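Local structure of glutathione S-transferase (Vibrio parahaemolyticus, 7MIQ) at residues Gln93-Met96 and Trp97-Val101; Trp130-Glu133 and Ser134-Val138; Leu145-Arg148 and Leu149-Ser152; Arg191-Glu194 and Gln195-Arg199. The protein probably catalyses the conjugation of glutathione to electrophilic compounds, as a dimeric glutathione S-transferase of the Gtt2 class. All coordinates share one frame; numbering follows the deposited sequence.

All four contacts are short helical stretches in the helical part of this glutathione S-transferase, the last two running on into loop or turn, and they follow one another in series. Contact 1 sits on helix 88-114; contacts 2 and 3 share helix 127-151, their centres about 22 Å apart; contact 4 is on helix 187-196. Contacts 1 and 3 touch where W97 CZ2 packs on R148 CD at 3.5 Å. Contacts 3 and 4 meet through R191 NH2, 2.8 Å from L149 O. Contact 2 stands apart, about 26 Å from contact 4 between centres. Contacts 1 and 2 reach the second subunit, whereas contacts 3 and 4 tie helices together within one chain.

Contact 1. Residues Gln93-Met96 and Trp97-Val101; sequences QVEM and WHRVV
The planar end of R99 receives E95 at its edge: OE2 of E95 accepts from NE of R99 at 2.9 Å, 9° out of the guanidinium plane, through the lone pair turned away from its other oxygen. The carboxylate itself is twisted 37° from the guanidinium. A water that accepts from R99 NH2 lies 2.8 Å from E95 OE2 and probably bridges the pair. The indole of W97 has the carbonyl oxygen of Q93 at its edge, 3.5 Å from CD1, while CE of M96 approaches obliquely, at 3.6 Å from CD1. SD of M96 lies 5.0 Å from the centroid of the five-membered ring, a Met-aromatic contact: with CG opposite the backbone N, the chain runs straight to SD, where chi3 (61°) turns CE to the indole. The stretch belongs to helix 88-114, which lines the dimer interface of this glutathione S-transferase. There E95 OE1 forms a salt bridge with R71 of the second subunit, and R99 NH1 one with E102 of that subunit. Long, charged side chains thus suit a buried interface where each charge meets its opposite. Facing the chain's own helix 162-177, NE2 of H98 is hydrogen-bonded to T166 OG1.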
loop_
_atom_site.group_PDB
_atom_site.type_symbol
_atom_site.label_atom_id
_atom_site.label_comp_id
_atom_site.label_asym_id
_atom_site.label_seq_id
_atom_site.Cartn_x
_atom_site.Cartn_y
_atom_site.Cartn_z
ATOM N N GLN A 93 8.442 7.502 7.797
ATOM C CA GLN A 93 7.210 7.711 8.552
ATOM C C GLN A 93 6.028 7.955 7.620
ATOM O O GLN A 93 4.905 7.521 7.905
ATOM C CB GLN A 93 7.389 8.878 9.526
ATOM C CG GLN A 93 8.353 8.572 10.662
ATOM C CD GLN A 93 8.714 9.802 11.475
ATOM O OE1 GLN A 93 8.754 10.918 10.953
ATOM N NE2 GLN A 93 8.983 9.604 12.760
ATOM N N VAL A 94 6.262 8.641 6.499
ATOM C CA VAL A 94 5.212 8.796 5.495
ATOM C C VAL A 94 4.778 7.433 4.973
ATOM O O VAL A 94 3.582 7.121 4.918
ATOM C CB VAL A 94 5.685 9.716 4.354
ATOM C CG1 VAL A 94 4.799 9.542 3.119
ATOM C CG2 VAL A 94 5.670 11.169 4.808
ATOM N N GLU A 95 5.750 6.594 4.596
ATOM C CA GLU A 95 5.433 5.250 4.117
ATOM C C GLU A 95 4.667 4.461 5.169
ATOM O O GLU A 95 3.656 3.816 4.859
ATOM C CB GLU A 95 6.717 4.512 3.728
ATOM C CG GLU A 95 6.481 3.189 3.003
ATOM C CD GLU A 95 6.036 3.386 1.569
ATOM O OE1 GLU A 95 6.674 4.188 0.856
ATOM O OE2 GLU A 95 5.045 2.748 1.160
ATOM N N MET A 96 5.127 4.514 6.423
ATOM C CA MET A 96 4.459 3.788 7.499
ATOM C C MET A 96 3.020 4.257 7.679
ATOM O O MET A 96 2.082 3.451 7.648
ATOM C CB MET A 96 5.240 3.952 8.804
ATOM C CG MET A 96 4.467 3.518 10.037
ATOM S SD MET A 96 5.408 3.706 11.567
ATOM C CE MET A 96 5.725 5.468 11.588
ATOM N N TRP A 97 2.824 5.563 7.882
ATOM C CA TRP A 97 1.479 6.056 8.167
ATOM C C TRP A 97 0.579 6.011 6.938
ATOM O O TRP A 97 -0.641 5.858 7.078
ATOM C CB TRP A 97 1.545 7.472 8.735
ATOM C CG TRP A 97 1.832 7.470 10.206
ATOM C CD1 TRP A 97 3.024 7.731 10.814
ATOM C CD2 TRP A 97 0.905 7.157 11.253
ATOM N NE1 TRP A 97 2.895 7.609 12.180
ATOM C CE2 TRP A 97 1.603 7.260 12.473
ATOM C CE3 TRP A 97 -0.448 6.805 11.276
ATOM C CZ2 TRP A 97 0.990 7.026 13.705
ATOM C CZ3 TRP A 97 -1.056 6.573 12.501
ATOM C CH2 TRP A 97 -0.336 6.684 13.696
ATOM N N HIS A 98 1.143 6.144 5.734
ATOM C CA HIS A 98 0.318 5.999 4.539
ATOM C C HIS A 98 -0.299 4.611 4.481
ATOM O O HIS A 98 -1.499 4.468 4.231
ATOM C CB HIS A 98 1.129 6.272 3.268
ATOM C CG HIS A 98 0.327 6.903 2.172
ATOM N ND1 HIS A 98 0.872 7.257 0.955
ATOM C CD2 HIS A 98 -0.979 7.255 2.115
ATOM C CE1 HIS A 98 -0.066 7.793 0.193
ATOM N NE2 HIS A 98 -1.199 7.808 0.874
ATOM N N ARG A 99 0.500 3.579 4.751
ATOM C CA ARG A 99 0.000 2.210 4.683
ATOM C C ARG A 99 -0.986 1.918 5.808
ATOM O O ARG A 99 -1.976 1.206 5.601
ATOM C CB ARG A 99 1.177 1.237 4.711
ATOM C CG ARG A 99 1.976 1.285 3.421
ATOM C CD ARG A 99 3.249 0.461 3.446
ATOM N NE ARG A 99 3.758 0.340 2.083
ATOM C CZ ARG A 99 3.409 -0.626 1.244
ATOM N NH1 ARG A 99 2.641 -1.631 1.628
ATOM N NH2 ARG A 99 3.835 -0.578 -0.016
ATOM N N VAL A 100 -0.738 2.460 7.001
ATOM C CA VAL A 100 -1.675 2.281 8.110
ATOM C C VAL A 100 -3.022 2.911 7.771
ATOM O O VAL A 100 -4.077 2.279 7.913
ATOM C CB VAL A 100 -1.086 2.862 9.408
ATOM C CG1 VAL A 100 -2.150 2.943 10.483
ATOM C CG2 VAL A 100 0.086 2.013 9.885
ATOM N N VAL A 101 -3.007 4.164 7.301
ATOM C CA VAL A 101 -4.259 4.837 6.953
ATOM C C VAL A 101 -4.961 4.120 5.799
ATOM O O VAL A 101 -6.190 3.978 5.794
ATOM C CB VAL A 101 -4.001 6.324 6.628
ATOM C CG1 VAL A 101 -5.237 6.965 6.013
ATOM C CG2 VAL A 101 -3.580 7.088 7.885
HETATM O O HOH W 1 4.864 1.694 -1.401
#

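Contact 2. Residues Trp130-Glu133 and Ser134-Val138; sequences WGEE and SKSRV
S134 turns its hydroxyl back onto W130: OG donates to the W130 carbonyl oxygen at 2.8 Å, while S134 N bonds to that same oxygen at 2.7 Å. The two donors arrive from opposite faces of the carbonyl plane, OG well above it. Because OG stands beside its own backbone N (chi1 -60°), it also lies over one face of the indole, 3.6 Å from W130 CE2 and offset toward the rim. A small serine suits this place, under a broad ring and against Q111 of helix 88-114. K135 follows, its N bonded to G131 O and its extended chain carrying NZ off to L178 O. S136 repeats the serine pattern nearer solvent, OG reaching E132 O at 3.0 Å and its own N taking the other face of that carbonyl. R137 N bonds to E133 O, but the charged atoms stay apart, E133 OE2 to R137 NE being 5.7 Å. This part of helix 127-151, in the all-helical C-terminal domain, presents W130 to W130 of the second subunit, and the rings stack. Each serine hydroxyl donates to a carbonyl one turn back, so S134 can lie against the W130 ring with its proton already engaged.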
loop_
_atom_site.group_PDB
_atom_site.type_symbol
_atom_site.label_atom_id
_atom_site.label_comp_id
_atom_site.label_asym_id
_atom_site.label_seq_id
_atom_site.Cartn_x
_atom_site.Cartn_y
_atom_site.Cartn_z
ATOM N N TRP A 130 -19.988 -8.545 5.396
ATOM C CA TRP A 130 -18.631 -8.055 5.186
ATOM C C TRP A 130 -18.583 -6.533 5.239
ATOM O O TRP A 130 -17.636 -5.956 5.786
ATOM C CB TRP A 130 -18.080 -8.567 3.855
ATOM C CG TRP A 130 -16.678 -8.104 3.558
ATOM C CD1 TRP A 130 -16.258 -7.418 2.454
ATOM C CD2 TRP A 130 -15.516 -8.284 4.383
ATOM N NE1 TRP A 130 -14.910 -7.165 2.537
ATOM C CE2 TRP A 130 -14.430 -7.686 3.711
ATOM C CE3 TRP A 130 -15.288 -8.894 5.621
ATOM C CZ2 TRP A 130 -13.140 -7.680 4.235
ATOM C CZ3 TRP A 130 -14.006 -8.886 6.140
ATOM C CH2 TRP A 130 -12.948 -8.283 5.448
ATOM N N GLY A 131 -19.594 -5.868 4.677
ATOM C CA GLY A 131 -19.666 -4.421 4.794
ATOM C C GLY A 131 -19.783 -3.965 6.235
ATOM O O GLY A 131 -19.161 -2.978 6.637
ATOM N N GLU A 132 -20.577 -4.682 7.034
ATOM C CA GLU A 132 -20.691 -4.360 8.452
ATOM C C GLU A 132 -19.386 -4.636 9.185
ATOM O O GLU A 132 -18.993 -3.874 10.077
ATOM C CB GLU A 132 -21.838 -5.155 9.080
ATOM C CG GLU A 132 -22.096 -4.824 10.542
ATOM C CD GLU A 132 -22.627 -3.415 10.739
ATOM O OE1 GLU A 132 -23.202 -2.852 9.782
ATOM O OE2 GLU A 132 -22.467 -2.869 11.851
ATOM N N GLU A 133 -18.704 -5.728 8.832
ATOM C CA GLU A 133 -17.393 -5.994 9.411
ATOM C C GLU A 133 -16.390 -4.923 9.003
ATOM O O GLU A 133 -15.588 -4.463 9.826
ATOM C CB GLU A 133 -16.909 -7.384 8.992
ATOM C CG GLU A 133 -15.478 -7.706 9.393
ATOM C CD GLU A 133 -15.274 -7.724 10.897
ATOM O OE1 GLU A 133 -16.262 -7.921 11.634
ATOM O OE2 GLU A 133 -14.120 -7.540 11.339
ATOM N N SER A 134 -16.434 -4.498 7.737
ATOM C CA SER A 134 -15.533 -3.451 7.274
ATOM C C SER A 134 -15.805 -2.132 7.986
ATOM O O SER A 134 -14.870 -1.396 8.324
ATOM C CB SER A 134 -15.661 -3.285 5.761
ATOM O OG SER A 134 -15.322 -4.488 5.089
ATOM N N LYS A 135 -17.081 -1.820 8.236
ATOM C CA LYS A 135 -17.405 -0.588 8.952
ATOM C C LYS A 135 -16.884 -0.630 10.383
ATOM O O LYS A 135 -16.383 0.377 10.895
ATOM C CB LYS A 135 -18.913 -0.345 8.934
ATOM C CG LYS A 135 -19.329 0.941 9.637
ATOM C CD LYS A 135 -20.782 1.290 9.364
ATOM C CE LYS A 135 -21.153 2.620 9.996
ATOM N NZ LYS A 135 -22.528 3.049 9.614
ATOM N N SER A 136 -16.982 -1.791 11.039
ATOM C CA SER A 136 -16.452 -1.923 12.392
ATOM C C SER A 136 -14.947 -1.701 12.427
ATOM O O SER A 136 -14.418 -1.183 13.418
ATOM C CB SER A 136 -16.797 -3.302 12.960
ATOM O OG SER A 136 -18.198 -3.514 12.953
ATOM N N ARG A 137 -14.240 -2.078 11.360
ATOM C CA ARG A 137 -12.804 -1.827 11.313
ATOM C C ARG A 137 -12.510 -0.336 11.194
ATOM O O ARG A 137 -11.543 0.159 11.785
ATOM C CB ARG A 137 -12.173 -2.612 10.162
ATOM C CG ARG A 137 -12.129 -4.117 10.423
ATOM C CD ARG A 137 -11.420 -4.885 9.314
ATOM N NE ARG A 137 -10.143 -4.280 8.951
ATOM C CZ ARG A 137 -9.830 -3.872 7.729
ATOM N NH1 ARG A 137 -10.663 -4.030 6.712
ATOM N NH2 ARG A 137 -8.648 -3.297 7.520
ATOM N N VAL A 138 -13.336 0.396 10.444
ATOM C CA VAL A 138 -13.203 1.852 10.391
ATOM C C VAL A 138 -13.363 2.446 11.786
ATOM O O VAL A 138 -12.557 3.274 12.226
ATOM C CB VAL A 138 -14.221 2.454 9.407
ATOM C CG1 VAL A 138 -14.205 3.976 9.496
ATOM C CG2 VAL A 138 -13.930 1.999 7.988
#

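Contact 3. Residues Leu145-Arg148 and Leu149-Ser152; sequences LDTR and LSES. Unlike the reference sequence in segment 145-148: T147 (reference Gln).
R148 and S152 make the close part of this contact, where helix 127-151 of the GST C-terminal domain runs out into a loop. CB of S152 rests over the centre of one guanidinium face, 3.7 Å above the plane, so an apolar methylene covers the flat cation. At the edge of that plane E151 OE2 accepts from R148 NH1 at 3.0 Å; the carboxylate stands 75° from the guanidinium, nearly upright to it. A bend at chi2 (57°) folds the arginine toward these later residues, and its NE is held by I155 O, which fixes the guanidinium for both neighbours. The inner side is plainly hydrophobic: L145 and L149 lie side by side with CG of L145 4.1 Å from CD1 of L149, branched leucines suited to packing against I155 and helices 162-177 and 187-196. The outer side is looser and exposed. T147, whose OG1 bonds to P143 O, and S150 lie there, the small polar serine at home near solvent. S150 N bonds weakly to D146 O and also to T147 O, and S152 N weakly to R148 O. S150 OG adds a second bond to T147 O at 2.6 Å, its hydroxyl set between its own N and carbonyl carbon (chi1 73°).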
loop_
_atom_site.group_PDB
_atom_site.type_symbol
_atom_site.label_atom_id
_atom_site.label_comp_id
_atom_site.label_asym_id
_atom_site.label_seq_id
_atom_site.Cartn_x
_atom_site.Cartn_y
_atom_site.Cartn_z
ATOM N N LEU A 145 -6.267 7.031 15.104
ATOM C CA LEU A 145 -5.981 8.249 14.353
ATOM C C LEU A 145 -6.148 9.489 15.222
ATOM O O LEU A 145 -5.349 10.428 15.135
ATOM C CB LEU A 145 -6.888 8.331 13.126
ATOM C CG LEU A 145 -6.642 9.511 12.186
ATOM C CD1 LEU A 145 -5.200 9.517 11.699
ATOM C CD2 LEU A 145 -7.617 9.456 11.007
ATOM N N ASP A 146 -7.189 9.519 16.056
ATOM C CA ASP A 146 -7.399 10.673 16.923
ATOM C C ASP A 146 -6.254 10.836 17.917
ATOM O O ASP A 146 -5.799 11.957 18.172
ATOM C CB ASP A 146 -8.731 10.541 17.658
ATOM C CG ASP A 146 -9.075 11.779 18.458
ATOM O OD1 ASP A 146 -9.575 12.758 17.862
ATOM O OD2 ASP A 146 -8.831 11.780 19.681
ATOM N N THR A 147 -5.775 9.730 18.491
ATOM C CA THR A 147 -4.661 9.822 19.430
ATOM C C THR A 147 -3.403 10.320 18.733
ATOM O O THR A 147 -2.662 11.144 19.286
ATOM C CB THR A 147 -4.417 8.469 20.100
ATOM O OG1 THR A 147 -5.564 8.113 20.882
ATOM C CG2 THR A 147 -3.197 8.531 21.009
ATOM N N ARG A 148 -3.158 9.852 17.507
ATOM C CA ARG A 148 -2.032 10.356 16.729
ATOM C C ARG A 148 -2.139 11.862 16.523
ATOM O O ARG A 148 -1.164 12.598 16.714
ATOM C CB ARG A 148 -1.957 9.625 15.385
ATOM C CG ARG A 148 -0.914 10.183 14.430
ATOM C CD ARG A 148 0.478 10.168 15.046
ATOM N NE ARG A 148 1.497 10.552 14.075
ATOM C CZ ARG A 148 2.779 10.726 14.361
ATOM N NH1 ARG A 148 3.242 10.575 15.592
ATOM N NH2 ARG A 148 3.621 11.063 13.388
ATOM N N LEU A 149 -3.322 12.347 16.149
ATOM C CA LEU A 149 -3.479 13.772 15.883
ATOM C C LEU A 149 -3.549 14.615 17.153
ATOM O O LEU A 149 -3.577 15.847 17.058
ATOM C CB LEU A 149 -4.713 14.010 15.009
ATOM C CG LEU A 149 -4.524 13.460 13.587
ATOM C CD1 LEU A 149 -5.827 13.457 12.801
ATOM C CD2 LEU A 149 -3.450 14.257 12.851
ATOM N N SER A 150 -3.565 13.994 18.334
ATOM C CA SER A 150 -3.369 14.756 19.561
ATOM C C SER A 150 -1.896 15.000 19.857
ATOM O O SER A 150 -1.575 15.871 20.672
ATOM C CB SER A 150 -4.020 14.042 20.750
ATOM O OG SER A 150 -3.276 12.902 21.134
ATOM N N GLU A 151 -0.995 14.255 19.212
ATOM C CA GLU A 151 0.435 14.407 19.426
ATOM C C GLU A 151 1.187 14.924 18.207
ATOM O O GLU A 151 2.351 15.317 18.344
ATOM C CB GLU A 151 1.059 13.070 19.862
ATOM C CG GLU A 151 1.115 12.028 18.759
ATOM C CD GLU A 151 1.803 10.748 19.186
ATOM O OE1 GLU A 151 2.045 10.580 20.400
ATOM O OE2 GLU A 151 2.105 9.911 18.305
ATOM N N SER A 152 0.566 14.942 17.032
ATOM C CA SER A 152 1.202 15.399 15.806
ATOM C C SER A 152 0.239 16.318 15.071
ATOM O O SER A 152 -0.968 16.066 15.048
ATOM C CB SER A 152 1.598 14.203 14.918
ATOM O OG SER A 152 2.298 14.612 13.754
#

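Contact 4. Residues Arg191-Glu194 and Gln195-Arg199; sequences RWFE and QVSAR
R191 and Q195 lie side by side on the last turns of helix 187-196, in the GST C-terminal domain. NH1 of R191 gives a hydrogen bond to Q195 OE1 at 3.0 Å; the oxygen lies 7° out of the guanidinium plane, but the donor sits above the amide's carbonyl plane. Bends at chi2 (-83°) and chi3 (-54°) curl R191 so that NH1 comes alongside Q195. The neighbouring pair is apolar: V196 CG2 sits over one face of the W192 indole, 3.8 Å from the centroid of the five-membered ring, a CH-pi contact. A branched valine offers one methyl to the ring face. S197 completes the inner shell, its CB 3.9 Å from CE1 of F193. Outside these pairs, second partners set the groups in place. R191 NH2 reaches L149 O and NH1 also reaches E153 O, tying the arginine to helix 127-151 and the loop after it, while the Q195 amide nitrogen bonds to E153 OE2. The indole NE1 is held by D164, giving a buried polar atom its acceptor, and F193, wholly apolar, meets the rings of F183 and Y168. In the type I turn from V196 to R199, S197 grips one carbonyl twice: N and OG reach F193 O from opposite faces, OG at 2.9 Å.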
loop_
_atom_site.group_PDB
_atom_site.type_symbol
_atom_site.label_atom_id
_atom_site.label_comp_id
_atom_site.label_asym_id
_atom_site.label_seq_id
_atom_site.Cartn_x
_atom_site.Cartn_y
_atom_site.Cartn_z
ATOM N N ARG A 191 -10.076 18.783 14.545
ATOM C CA ARG A 191 -9.094 19.864 14.446
ATOM C C ARG A 191 -8.268 19.741 13.173
ATOM O O ARG A 191 -8.124 20.704 12.410
ATOM C CB ARG A 191 -8.178 19.843 15.676
ATOM C CG ARG A 191 -7.144 20.975 15.777
ATOM C CD ARG A 191 -5.852 20.724 14.973
ATOM N NE ARG A 191 -5.203 19.457 15.291
ATOM C CZ ARG A 191 -4.245 18.906 14.557
ATOM N NH1 ARG A 191 -3.807 19.480 13.447
ATOM N NH2 ARG A 191 -3.715 17.746 14.941
ATOM N N TRP A 192 -7.677 18.566 12.960
ATOM C CA TRP A 192 -6.851 18.340 11.779
ATOM C C TRP A 192 -7.669 18.488 10.502
ATOM O O TRP A 192 -7.220 19.118 9.538
ATOM C CB TRP A 192 -6.207 16.953 11.875
ATOM C CG TRP A 192 -5.735 16.360 10.572
ATOM C CD1 TRP A 192 -4.515 16.530 9.981
ATOM C CD2 TRP A 192 -6.475 15.477 9.718
ATOM N NE1 TRP A 192 -4.456 15.819 8.803
ATOM C CE2 TRP A 192 -5.647 15.163 8.622
ATOM C CE3 TRP A 192 -7.760 14.923 9.776
ATOM C CZ2 TRP A 192 -6.065 14.325 7.586
ATOM C CZ3 TRP A 192 -8.172 14.088 8.750
ATOM C CH2 TRP A 192 -7.326 13.796 7.670
ATOM N N PHE A 193 -8.883 17.933 10.485
ATOM C CA PHE A 193 -9.705 18.015 9.283
ATOM C C PHE A 193 -10.116 19.453 8.986
ATOM O O PHE A 193 -10.120 19.873 7.823
ATOM C CB PHE A 193 -10.935 17.123 9.421
ATOM C CG PHE A 193 -11.653 16.885 8.121
ATOM C CD1 PHE A 193 -12.605 17.781 7.664
ATOM C CD2 PHE A 193 -11.367 15.770 7.357
ATOM C CE1 PHE A 193 -13.264 17.564 6.466
ATOM C CE2 PHE A 193 -12.024 15.548 6.156
ATOM C CZ PHE A 193 -12.969 16.448 5.711
ATOM N N GLU A 194 -10.478 20.218 10.019
ATOM C CA GLU A 194 -10.765 21.635 9.813
ATOM C C GLU A 194 -9.566 22.341 9.190
ATOM O O GLU A 194 -9.721 23.182 8.298
ATOM C CB GLU A 194 -11.148 22.287 11.144
ATOM C CG GLU A 194 -11.359 23.798 11.083
ATOM C CD GLU A 194 -12.806 24.188 10.820
ATOM O OE1 GLU A 194 -13.669 23.285 10.736
ATOM O OE2 GLU A 194 -13.083 25.402 10.698
ATOM N N GLN A 195 -8.363 21.977 9.632
ATOM C CA GLN A 195 -7.137 22.586 9.131
ATOM C C GLN A 195 -6.879 22.193 7.679
ATOM O O GLN A 195 -6.663 23.053 6.819
ATOM C CB GLN A 195 -5.980 22.154 10.034
ATOM C CG GLN A 195 -4.688 22.908 9.896
ATOM C CD GLN A 195 -3.735 22.572 11.032
ATOM O OE1 GLN A 195 -4.159 22.137 12.106
ATOM N NE2 GLN A 195 -2.444 22.765 10.798
ATOM N N VAL A 196 -6.913 20.892 7.390
ATOM C CA VAL A 196 -6.592 20.413 6.049
ATOM C C VAL A 196 -7.659 20.842 5.047
ATOM O O VAL A 196 -7.342 21.279 3.934
ATOM C CB VAL A 196 -6.407 18.883 6.072
ATOM C CG1 VAL A 196 -6.288 18.335 4.666
ATOM C CG2 VAL A 196 -5.177 18.514 6.892
ATOM N N SER A 197 -8.938 20.740 5.422
ATOM C CA SER A 197 -10.009 21.090 4.495
ATOM C C SER A 197 -10.037 22.574 4.153
ATOM O O SER A 197 -10.757 22.963 3.228
ATOM C CB SER A 197 -11.368 20.671 5.062
ATOM O OG SER A 197 -11.751 21.518 6.133
ATOM N N ALA A 198 -9.280 23.405 4.871
ATOM C CA ALA A 198 -9.171 24.825 4.569
ATOM C C ALA A 198 -8.080 25.145 3.551
ATOM O O ALA A 198 -8.011 26.287 3.083
ATOM C CB ALA A 198 -8.907 25.619 5.853
ATOM N N ARG A 199 -7.230 24.180 3.201
ATOM C CA ARG A 199 -6.147 24.437 2.262
ATOM C C ARG A 199 -6.700 24.704 0.865
ATOM O O ARG A 199 -7.716 24.136 0.459
ATOM C CB ARG A 199 -5.178 23.251 2.219
ATOM C CG ARG A 199 -4.490 22.949 3.544
ATOM C CD ARG A 199 -3.631 21.680 3.456
ATOM N NE ARG A 199 -2.469 21.857 2.591
ATOM C CZ ARG A 199 -1.278 22.262 3.010
ATOM N NH1 ARG A 199 -1.049 22.531 4.286
ATOM N NH2 ARG A 199 -0.290 22.399 2.129
#